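Local coordinates for protein cyclic pyranopterin monophosphate synthase 2 (Mycobacterium tuberculosis, PDB 4FDF) that probably converts (8S)-3',8-cyclo-7,8-dihydroguanosine 5'-triphosphate into cyclic pyranopterin monophosphate during molybdenum cofactor biosynthesis, at residues D105-R113 against A124-L135. Sequence-based numbering, arbitrary orientation.
Sequences DIEITATVR and ALTAVSVAALTL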
loop_
_atom_site.group_PDB
_atom_site.type_symbol
_atom_site.label_atom_id
_atom_site.label_comp_id
_atom_site.label_asym_id
_atom_site.label_seq_id
_atom_site.Cartn_x
_atom_site.Cartn_y
_atom_site.Cartn_z
ATOM N N ASP B 105 1.881 -9.257 31.950
ATOM C CA ASP B 105 2.046 -8.211 30.949
ATOM C C ASP B 105 3.148 -8.542 29.934
ATOM O O ASP B 105 4.064 -9.334 30.216
ATOM C CB ASP B 105 2.381 -6.888 31.651
ATOM C CG ASP B 105 1.206 -6.330 32.450
ATOM O OD1 ASP B 105 0.051 -6.480 32.004
ATOM O OD2 ASP B 105 1.430 -5.740 33.524
ATOM N N ILE B 106 3.041 -7.939 28.752
ATOM C CA ILE B 106 4.095 -7.997 27.742
ATOM C C ILE B 106 4.486 -6.578 27.337
ATOM O O ILE B 106 3.713 -5.871 26.703
ATOM C CB ILE B 106 3.661 -8.814 26.508
ATOM C CG1 ILE B 106 3.135 -10.188 26.947
ATOM C CG2 ILE B 106 4.826 -8.962 25.520
ATOM C CD1 ILE B 106 2.300 -10.918 25.915
ATOM N N GLU B 107 5.683 -6.158 27.735
ATOM C CA GLU B 107 6.190 -4.851 27.345
ATOM C C GLU B 107 6.806 -4.899 25.944
ATOM O O GLU B 107 7.482 -5.866 25.569
ATOM C CB GLU B 107 7.180 -4.313 28.379
ATOM N N ILE B 108 6.538 -3.855 25.165
ATOM C CA ILE B 108 7.029 -3.771 23.807
ATOM C C ILE B 108 7.914 -2.533 23.698
ATOM O O ILE B 108 7.552 -1.462 24.163
ATOM C CB ILE B 108 5.853 -3.692 22.800
ATOM C CG1 ILE B 108 4.861 -4.829 23.049
ATOM C CG2 ILE B 108 6.360 -3.736 21.363
ATOM C CD1 ILE B 108 3.475 -4.582 22.514
ATOM N N THR B 109 9.089 -2.681 23.102
ATOM C CA THR B 109 9.955 -1.529 22.885
ATOM C C THR B 109 10.380 -1.480 21.415
ATOM O O THR B 109 10.891 -2.463 20.880
ATOM C CB THR B 109 11.192 -1.579 23.825
ATOM O OG1 THR B 109 10.760 -1.852 25.170
ATOM C CG2 THR B 109 11.960 -0.273 23.813
ATOM N N ALA B 110 10.166 -0.339 20.767
ATOM C CA ALA B 110 10.651 -0.157 19.406
ATOM C C ALA B 110 11.746 0.904 19.337
ATOM O O ALA B 110 11.613 1.990 19.898
ATOM C CB ALA B 110 9.505 0.173 18.455
ATOM N N THR B 111 12.836 0.555 18.659
ATOM C CA THR B 111 13.973 1.451 18.454
ATOM C C THR B 111 14.102 1.688 16.958
ATOM O O THR B 111 14.195 0.733 16.179
ATOM C CB THR B 111 15.278 0.847 19.047
ATOM O OG1 THR B 111 15.138 0.745 20.467
ATOM C CG2 THR B 111 16.495 1.712 18.734
ATOM N N VAL B 112 14.057 2.958 16.562
ATOM C CA VAL B 112 14.089 3.341 15.153
ATOM C C VAL B 112 15.271 4.268 14.932
ATOM O O VAL B 112 15.511 5.184 15.725
ATOM C CB VAL B 112 12.770 4.042 14.693
ATOM C CG1 VAL B 112 12.865 4.483 13.219
ATOM C CG2 VAL B 112 11.566 3.114 14.857
ATOM N N ARG B 113 16.016 4.017 13.863
ATOM C CA ARG B 113 17.129 4.879 13.474
ATOM C C ARG B 113 16.944 5.387 12.047
ATOM O O ARG B 113 16.417 4.671 11.172
ATOM C CB ARG B 113 18.476 4.159 13.654
ATOM C CG ARG B 113 18.867 3.927 15.130
ATOM C CD ARG B 113 19.891 2.794 15.331
ATOM N NE ARG B 113 19.466 1.538 14.702
ATOM C CZ ARG B 113 19.000 0.462 15.342
ATOM N NH1 ARG B 113 18.898 0.435 16.673
ATOM N NH2 ARG B 113 18.645 -0.607 14.639
ATOM N N ALA B 124 8.495 4.810 15.505
ATOM C CA ALA B 124 8.666 4.042 16.729
ATOM C C ALA B 124 7.321 3.741 17.407
ATOM O O ALA B 124 7.067 2.594 17.800
ATOM C CB ALA B 124 9.618 4.754 17.698
ATOM N N LEU B 125 6.472 4.761 17.536
ATOM C CA LEU B 125 5.133 4.598 18.127
ATOM C C LEU B 125 4.216 3.686 17.296
ATOM O O LEU B 125 3.452 2.887 17.850
ATOM C CB LEU B 125 4.467 5.962 18.312
ATOM C CG LEU B 125 5.048 6.880 19.381
ATOM C CD1 LEU B 125 4.580 8.313 19.125
ATOM C CD2 LEU B 125 4.683 6.427 20.794
ATOM N N THR B 126 4.302 3.811 15.975
ATOM C CA THR B 126 3.519 3.003 15.037
ATOM C C THR B 126 3.884 1.507 15.135
ATOM O O THR B 126 2.999 0.631 15.183
ATOM C CB THR B 126 3.690 3.563 13.598
ATOM O OG1 THR B 126 3.142 4.890 13.543
ATOM C CG2 THR B 126 3.008 2.705 12.565
ATOM N N ALA B 127 5.187 1.231 15.180
ATOM C CA ALA B 127 5.721 -0.118 15.371
ATOM C C ALA B 127 5.236 -0.735 16.679
ATOM O O ALA B 127 4.717 -1.845 16.696
ATOM C CB ALA B 127 7.256 -0.089 15.331
ATOM N N VAL B 128 5.372 0.003 17.774
ATOM C CA VAL B 128 4.886 -0.457 19.069
ATOM C C VAL B 128 3.395 -0.735 18.952
ATOM O O VAL B 128 2.886 -1.770 19.382
ATOM C CB VAL B 128 5.150 0.602 20.168
ATOM C CG1 VAL B 128 4.246 0.375 21.402
ATOM C CG2 VAL B 128 6.616 0.598 20.576
ATOM N N SER B 129 2.709 0.190 18.308
ATOM C CA SER B 129 1.283 0.117 18.172
ATOM C C SER B 129 0.834 -1.091 17.375
ATOM O O SER B 129 -0.038 -1.849 17.832
ATOM C CB SER B 129 0.812 1.397 17.521
ATOM O OG SER B 129 -0.600 1.458 17.566
ATOM N N VAL B 130 1.436 -1.309 16.203
ATOM C CA VAL B 130 1.020 -2.440 15.368
ATOM C C VAL B 130 1.466 -3.786 15.960
ATOM O O VAL B 130 0.765 -4.794 15.818
ATOM C CB VAL B 130 1.424 -2.259 13.877
ATOM C CG1 VAL B 130 1.126 -3.521 13.063
ATOM C CG2 VAL B 130 0.662 -1.053 13.265
ATOM N N ALA B 131 2.609 -3.798 16.640
ATOM C CA ALA B 131 3.078 -4.999 17.343
ATOM C C ALA B 131 2.118 -5.409 18.459
ATOM O O ALA B 131 1.897 -6.601 18.673
ATOM C CB ALA B 131 4.488 -4.783 17.902
ATOM N N ALA B 132 1.563 -4.420 19.165
ATOM C CA ALA B 132 0.575 -4.654 20.224
ATOM C C ALA B 132 -0.727 -5.185 19.648
ATOM O O ALA B 132 -1.284 -6.152 20.156
ATOM C CB ALA B 132 0.305 -3.363 21.001
ATOM N N LEU B 133 -1.207 -4.551 18.581
ATOM C CA LEU B 133 -2.391 -5.043 17.884
ATOM C C LEU B 133 -2.210 -6.482 17.403
ATOM O O LEU B 133 -3.143 -7.283 17.456
ATOM C CB LEU B 133 -2.750 -4.140 16.691
ATOM C CG LEU B 133 -3.330 -2.745 16.985
ATOM C CD1 LEU B 133 -3.250 -1.842 15.753
ATOM C CD2 LEU B 133 -4.762 -2.848 17.473
ATOM N N THR B 134 -1.008 -6.794 16.927
ATOM C CA THR B 134 -0.706 -8.120 16.426
ATOM C C THR B 134 -0.614 -9.126 17.570
ATOM O O THR B 134 -1.091 -10.256 17.436
ATOM C CB THR B 134 0.571 -8.116 15.578
ATOM O OG1 THR B 134 0.359 -7.270 14.442
ATOM C CG2 THR B 134 0.915 -9.524 15.105
ATOM N N LEU B 135 -0.021 -8.718 18.691
ATOM C CA LEU B 135 -0.049 -9.568 19.871
ATOM C C LEU B 135 -1.490 -9.893 20.235
ATOM O O LEU B 135 -1.839 -11.061 20.415
ATOM C CB LEU B 135 0.648 -8.918 21.064
ATOM C CG LEU B 135 2.171 -8.899 21.038
ATOM C CD1 LEU B 135 2.650 -8.308 22.349
ATOM C CD2 LEU B 135 2.781 -10.298 20.797
#
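In the ferredoxin-like fold of MoaC, a helix packs on one face of an antiparallel sheet, and here Ile-106, Ile-108, Ala-110 and Val-112 of strand 105-113 meet helix 124-135. The two run roughly antiparallel, at 146°, with their axes 7.5 Å apart at closest approach. Strand alternation sends every second side chain to the helix, and small residues allow the backbones to come close: the CA atoms of Ala-110 and Ala-124 are 5.4 Å apart. There the CB of Ala-110 sits 3.6 Å from CG2 of Val-128 and also touches CB of Ala-127 and the carbonyl oxygen of Ala-124. Farther along the helix, Ile-108 divides its branches. With CG1 anti to the carbonyl carbon (chi1 -52°) and the chain extended at chi2 (158°), CD1 lies over Ala-132, 3.7 Å from that residue's CB, while CG2 rests against CB of Ala-131. Leu-135 meets both isoleucines tip to tip, its CD1 lying 3.8 Å from CD1 of Ile-108 and 3.9 Å from CG2 of Ile-106. Toward the start of the helix, CG2 of Val-112 packs 3.8 Å from CB of Ala-124, next to the predicted substrate-binding residue Glu-123. The opposite flank of the helix meets the second subunit, where Ser-129 packs on Leu-133 of that chain. No hydrogen bond links strand to helix, so close, buried apolar packing accounts for their direct association.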